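Local coordinates for protein transcriptional regulator, LacI family (Lactobacillus brevis, PDB 3JY6) that probably regulates transcription by binding cis-regulatory DNA as other LacI-family proteins do, seen here as the core without its DNA-binding headpiece, at residues A11-N16 and T54-I59; G215-D220 and L229-Q234. All blocks are in the same frame, centred on the assembly; numbering follows the deposited sequence.

Interaction 1 of 2, residues A11-N16 and T54-I59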
loop_
_atom_site.group_PDB
_atom_site.type_symbol
_atom_site.label_atom_id
_atom_site.label_comp_id
_atom_site.label_asym_id
_atom_site.label_seq_id
_atom_site.Cartn_x
_atom_site.Cartn_y
_atom_site.Cartn_z
ATOM N N ALA A 11 -15.382 -2.944 12.250
ATOM C CA ALA A 11 -14.965 -3.481 10.965
ATOM C C ALA A 11 -14.780 -2.364 9.956
ATOM O O ALA A 11 -15.601 -1.460 9.845
ATOM C CB ALA A 11 -16.000 -4.490 10.432
ATOM N N VAL A 12 -13.687 -2.423 9.209
ATOM C CA VAL A 12 -13.444 -1.423 8.190
ATOM C C VAL A 12 -13.267 -2.190 6.881
ATOM O O VAL A 12 -12.342 -2.981 6.750
ATOM C CB VAL A 12 -12.183 -0.610 8.508
ATOM C CG1 VAL A 12 -12.031 0.513 7.496
ATOM C CG2 VAL A 12 -12.267 -0.044 9.946
ATOM N N ILE A 13 -14.168 -1.991 5.929
ATOM C CA ILE A 13 -14.037 -2.698 4.654
ATOM C C ILE A 13 -13.587 -1.725 3.573
ATOM O O ILE A 13 -14.307 -0.783 3.252
ATOM C CB ILE A 13 -15.379 -3.344 4.193
ATOM C CG1 ILE A 13 -15.852 -4.392 5.198
ATOM C CG2 ILE A 13 -15.189 -4.051 2.861
ATOM C CD1 ILE A 13 -17.173 -5.100 4.769
ATOM N N VAL A 14 -12.397 -1.943 3.017
ATOM C CA VAL A 14 -11.918 -1.061 1.953
ATOM C C VAL A 14 -12.064 -1.742 0.596
ATOM O O VAL A 14 -12.131 -2.968 0.507
ATOM C CB VAL A 14 -10.443 -0.640 2.170
ATOM C CG1 VAL A 14 -10.317 0.038 3.517
ATOM C CG2 VAL A 14 -9.514 -1.847 2.086
ATOM N N ALA A 15 -12.138 -0.932 -0.454
ATOM C CA ALA A 15 -12.279 -1.434 -1.811
ATOM C C ALA A 15 -11.136 -2.371 -2.191
ATOM O O ALA A 15 -11.356 -3.441 -2.743
ATOM C CB ALA A 15 -12.361 -0.240 -2.795
ATOM N N ASN A 16 -9.910 -1.976 -1.878
ATOM C CA ASN A 16 -8.742 -2.798 -2.203
ATOM C C ASN A 16 -7.556 -2.329 -1.350
ATOM O O ASN A 16 -7.180 -1.158 -1.387
ATOM C CB ASN A 16 -8.403 -2.654 -3.688
ATOM C CG ASN A 16 -7.386 -3.677 -4.161
ATOM O OD1 ASN A 16 -6.549 -4.152 -3.387
ATOM N ND2 ASN A 16 -7.441 -4.008 -5.445
ATOM N N THR A 54 -19.637 -11.735 1.497
ATOM C CA THR A 54 -19.291 -12.752 2.477
ATOM C C THR A 54 -18.576 -12.104 3.650
ATOM O O THR A 54 -18.701 -12.569 4.774
ATOM C CB THR A 54 -18.443 -13.898 1.876
ATOM O OG1 THR A 54 -17.095 -13.824 2.362
ATOM C CG2 THR A 54 -18.489 -13.860 0.360
ATOM N N LEU A 55 -17.854 -11.010 3.413
ATOM C CA LEU A 55 -17.176 -10.334 4.520
ATOM C C LEU A 55 -18.251 -9.735 5.437
ATOM O O LEU A 55 -18.178 -9.848 6.666
ATOM C CB LEU A 55 -16.244 -9.237 4.002
ATOM C CG LEU A 55 -15.001 -9.701 3.228
ATOM C CD1 LEU A 55 -14.151 -8.483 2.837
ATOM C CD2 LEU A 55 -14.182 -10.652 4.083
ATOM N N LEU A 56 -19.257 -9.112 4.831
ATOM C CA LEU A 56 -20.342 -8.519 5.605
ATOM C C LEU A 56 -21.103 -9.595 6.402
ATOM O O LEU A 56 -21.481 -9.379 7.556
ATOM C CB LEU A 56 -21.315 -7.781 4.676
ATOM C CG LEU A 56 -20.917 -6.395 4.131
ATOM C CD1 LEU A 56 -21.886 -6.019 2.998
ATOM C CD2 LEU A 56 -20.925 -5.357 5.252
ATOM N N ARG A 57 -21.329 -10.752 5.789
ATOM C CA ARG A 57 -22.048 -11.825 6.473
ATOM C C ARG A 57 -21.239 -12.308 7.661
ATOM O O ARG A 57 -21.794 -12.745 8.665
ATOM C CB ARG A 57 -22.319 -13.000 5.528
ATOM C CG ARG A 57 -23.374 -12.737 4.446
ATOM C CD ARG A 57 -23.610 -14.006 3.622
ATOM N NE ARG A 57 -23.527 -13.773 2.182
ATOM C CZ ARG A 57 -24.524 -13.312 1.434
ATOM N NH1 ARG A 57 -25.702 -13.029 1.981
ATOM N NH2 ARG A 57 -24.346 -13.141 0.133
ATOM N N ALA A 58 -19.918 -12.222 7.541
ATOM C CA ALA A 58 -19.028 -12.628 8.618
ATOM C C ALA A 58 -19.039 -11.558 9.698
ATOM O O ALA A 58 -19.064 -11.850 10.895
ATOM C CB ALA A 58 -17.603 -12.814 8.084
ATOM N N ILE A 59 -19.011 -10.306 9.268
ATOM C CA ILE A 59 -19.007 -9.183 10.193
ATOM C C ILE A 59 -20.259 -9.143 11.073
ATOM O O ILE A 59 -20.197 -8.743 12.240
ATOM C CB ILE A 59 -18.847 -7.874 9.409
ATOM C CG1 ILE A 59 -17.396 -7.791 8.899
ATOM C CG2 ILE A 59 -19.234 -6.677 10.275
ATOM C CD1 ILE A 59 -17.173 -6.810 7.791
#
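Ala11 and Ile13, on one face of strand 9-14, meet Leu55, Leu56 and Ile59 of helix 49-60, the helix of a beta-alpha-beta crossover in the open alpha/beta sheet of a periplasmic-binding-protein fold. That crossover joins strand 39-44 to strand 66-70, so its helix passes over strand 9-14, which lies between them; helix residues 54-59 run antiparallel to strand residues 11-14 (178°), with the axes 10.4 Å apart at closest. The interface is purely apolar, and much of it turns on two isoleucine methyls. Ile13 sends CG1 beside its own backbone N and stretches on from there (chi2 -178°), which carries CD1 out to the helix. There it meets Ile59 CD1 tip to tip at 3.5 Å, tighter than usual van der Waals contact. The same Ile13 CD1 lies 3.8 Å from Leu56 CD2, the two side chains crossing at about a right angle, and 4.3 Å from Leu55 CB, more loosely. Ala11 is short, and Ile59 reaches it with both branches: Ala11 CB sits 3.7 Å from Ile59 CD1 and 3.9 Å from Ile59 CG2. An alanine in place of Ile59 would remove both branches and would probably open a gap over Ala11 CB, with the tip of Ile13 losing its nearest neighbour on the helix. Around the contact, Phe43 of strand 39-44 touches Ala11, Ile13 and Ile59, while Leu67 of strand 66-70 packs on Ile13 and Leu56, so the flanking strands add to the same layer. Ile39 of the second subunit packs on Leu55 and Ala58, and across the sheet Val12 and Val14 face helix 20-34.

Interaction 2 of 2, residues G215-D220 and L229-Q234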
loop_
_atom_site.group_PDB
_atom_site.type_symbol
_atom_site.label_atom_id
_atom_site.label_comp_id
_atom_site.label_asym_id
_atom_site.label_seq_id
_atom_site.Cartn_x
_atom_site.Cartn_y
_atom_site.Cartn_z
ATOM N N GLY A 215 -3.107 14.706 -10.976
ATOM C CA GLY A 215 -4.082 13.681 -10.674
ATOM C C GLY A 215 -4.339 13.580 -9.184
ATOM O O GLY A 215 -3.746 14.317 -8.386
ATOM N N PHE A 216 -5.241 12.672 -8.818
ATOM C CA PHE A 216 -5.563 12.424 -7.419
ATOM C C PHE A 216 -4.581 11.348 -6.981
ATOM O O PHE A 216 -4.628 10.220 -7.480
ATOM C CB PHE A 216 -7.003 11.929 -7.292
ATOM C CG PHE A 216 -8.030 12.988 -7.570
ATOM C CD1 PHE A 216 -8.726 13.588 -6.525
ATOM C CD2 PHE A 216 -8.297 13.393 -8.879
ATOM C CE1 PHE A 216 -9.677 14.581 -6.775
ATOM C CE2 PHE A 216 -9.239 14.380 -9.136
ATOM C CZ PHE A 216 -9.933 14.976 -8.083
ATOM N N ALA A 217 -3.683 11.710 -6.068
ATOM C CA ALA A 217 -2.661 10.803 -5.570
ATOM C C ALA A 217 -2.165 11.290 -4.216
ATOM O O ALA A 217 -1.957 12.482 -4.028
ATOM C CB ALA A 217 -1.499 10.751 -6.555
ATOM N N ASP A 218 -1.965 10.370 -3.278
ATOM C CA ASP A 218 -1.502 10.755 -1.951
ATOM C C ASP A 218 -0.109 10.231 -1.595
ATOM O O ASP A 218 0.523 10.728 -0.662
ATOM C CB ASP A 218 -2.534 10.325 -0.904
ATOM C CG ASP A 218 -3.859 11.071 -1.053
ATOM O OD1 ASP A 218 -3.914 12.273 -0.694
ATOM O OD2 ASP A 218 -4.842 10.466 -1.542
ATOM N N THR A 219 0.372 9.246 -2.347
ATOM C CA THR A 219 1.685 8.674 -2.105
ATOM C C THR A 219 2.795 9.723 -2.264
ATOM O O THR A 219 2.779 10.524 -3.200
ATOM C CB THR A 219 1.959 7.531 -3.067
ATOM O OG1 THR A 219 1.180 6.377 -2.714
ATOM C CG2 THR A 219 3.379 7.199 -3.001
ATOM N N ASP A 220 3.774 9.693 -1.366
ATOM C CA ASP A 220 4.869 10.656 -1.394
ATOM C C ASP A 220 5.901 10.424 -2.479
ATOM O O ASP A 220 6.296 11.348 -3.179
ATOM C CB ASP A 220 5.638 10.645 -0.075
ATOM C CG ASP A 220 4.745 10.578 1.135
ATOM O OD1 ASP A 220 3.995 11.544 1.380
ATOM O OD2 ASP A 220 4.798 9.555 1.853
ATOM N N LEU A 229 6.024 17.503 -9.830
ATOM C CA LEU A 229 4.607 17.544 -10.255
ATOM C C LEU A 229 3.656 18.083 -9.246
ATOM O O LEU A 229 3.911 18.130 -8.043
ATOM C CB LEU A 229 4.046 16.185 -10.771
ATOM C CG LEU A 229 4.826 15.891 -12.065
ATOM C CD1 LEU A 229 4.520 14.462 -12.414
ATOM C CD2 LEU A 229 4.492 16.875 -13.208
ATOM N N THR A 230 2.583 18.639 -9.769
ATOM C CA THR A 230 1.611 19.225 -8.871
ATOM C C THR A 230 0.437 18.273 -8.755
ATOM O O THR A 230 -0.246 17.981 -9.751
ATOM C CB THR A 230 1.179 20.611 -9.368
ATOM O OG1 THR A 230 1.963 21.637 -8.689
ATOM C CG2 THR A 230 -0.353 20.793 -9.150
ATOM N N LEU A 231 0.183 17.777 -7.548
ATOM C CA LEU A 231 -0.917 16.821 -7.365
ATOM C C LEU A 231 -2.034 17.152 -6.384
ATOM O O LEU A 231 -1.914 18.037 -5.530
ATOM C CB LEU A 231 -0.335 15.468 -6.966
ATOM C CG LEU A 231 0.918 15.012 -7.780
ATOM C CD1 LEU A 231 1.622 13.932 -6.938
ATOM C CD2 LEU A 231 0.530 14.529 -9.229
ATOM N N ILE A 232 -3.143 16.426 -6.509
ATOM C CA ILE A 232 -4.281 16.640 -5.618
ATOM C C ILE A 232 -4.357 15.538 -4.567
ATOM O O ILE A 232 -4.446 14.358 -4.901
ATOM C CB ILE A 232 -5.615 16.663 -6.375
ATOM C CG1 ILE A 232 -5.540 17.646 -7.537
ATOM C CG2 ILE A 232 -6.728 17.119 -5.417
ATOM C CD1 ILE A 232 -6.594 17.391 -8.603
ATOM N N THR A 233 -4.313 15.918 -3.296
ATOM C CA THR A 233 -4.363 14.919 -2.236
ATOM C C THR A 233 -5.719 14.936 -1.576
ATOM O O THR A 233 -6.274 16.002 -1.335
ATOM C CB THR A 233 -3.299 15.166 -1.138
ATOM O OG1 THR A 233 -3.605 16.378 -0.434
ATOM C CG2 THR A 233 -1.912 15.297 -1.758
ATOM N N GLN A 234 -6.253 13.749 -1.297
ATOM C CA GLN A 234 -7.548 13.633 -0.631
ATOM C C GLN A 234 -7.481 13.639 0.897
ATOM O O GLN A 234 -8.519 13.744 1.539
ATOM C CB GLN A 234 -8.257 12.361 -1.070
ATOM C CG GLN A 234 -9.136 12.522 -2.277
ATOM C CD GLN A 234 -9.758 11.209 -2.684
ATOM O OE1 GLN A 234 -9.122 10.370 -3.337
ATOM N NE2 GLN A 234 -11.007 11.007 -2.283
#
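Ile232 pairs with Phe216 in a single backbone bridge that sets strand 231-233, itself paired antiparallel with 266-268, beside the end of 211-215, an outermost strand of the four-stranded parallel sheet. Ile232 N gives a nearly straight hydrogen bond to Gly215 O (2.9 Å, 165°), and Ile232 O takes one from Ala217 N at 3.0 Å, the donor tilted from the carbonyl plane. One residue thus bonds to both neighbours of Phe216, the pattern of a parallel bridge, although residues 215-218 and 231-234 run 58° apart. The side chain of Ile232 lies against Gly215 and the Phe216 ring. Its CB starts 3.6 Å from Gly215 O; CG2, anti to the backbone N, reaches Phe216 CE1 at 4.1 Å; and CG1, on the backbone-N side, carries CD1 over one face of the ring, 4.2 Å from the centroid in a CH-pi contact displaced toward the rim. Gln234 CG comes to the edge of that ring, near its plane, and Arg142 makes a cation-pi contact with it. Asp218 turns its carboxylate to the end of the strand, where OD1 receives a weak, bent bond from Gln234 N at 2.8 Å and another weak one from Asn235 N, just before helix 236-251. The side-chain amide of Gln234 is engaged elsewhere, NE2 bonding to Asp92 OD1 and Thr105 OG1. The chemistry is therefore graded: straight backbone bonds fix the bridge, the Ile232 methyl packs on one face of the Phe216 ring, and the carboxylate adds looser electrostatic hold that the helix start probably reinforces.

How the interactions relate
Interaction 1 and interaction 2 lie on opposite sides of the chain's centre, their own centres 27 Å apart and their nearest atoms about 11 Å apart, so they do not touch. The first belongs to the six-stranded sheet; the second sits at the edge of the four-stranded one, where the chain heads back toward the first lobe. Helix 20-34 runs between the two regions, packing on Val12 from the far face of the sheet of interaction 1 and touching Asp218 of interaction 2 with Tyr20 and Phe21 at its start. Interaction 2 thus probably lies near the junction between the lobes, the region where LacI-family relatives bind effectors, whereas interaction 1 is remote packing that includes the second subunit.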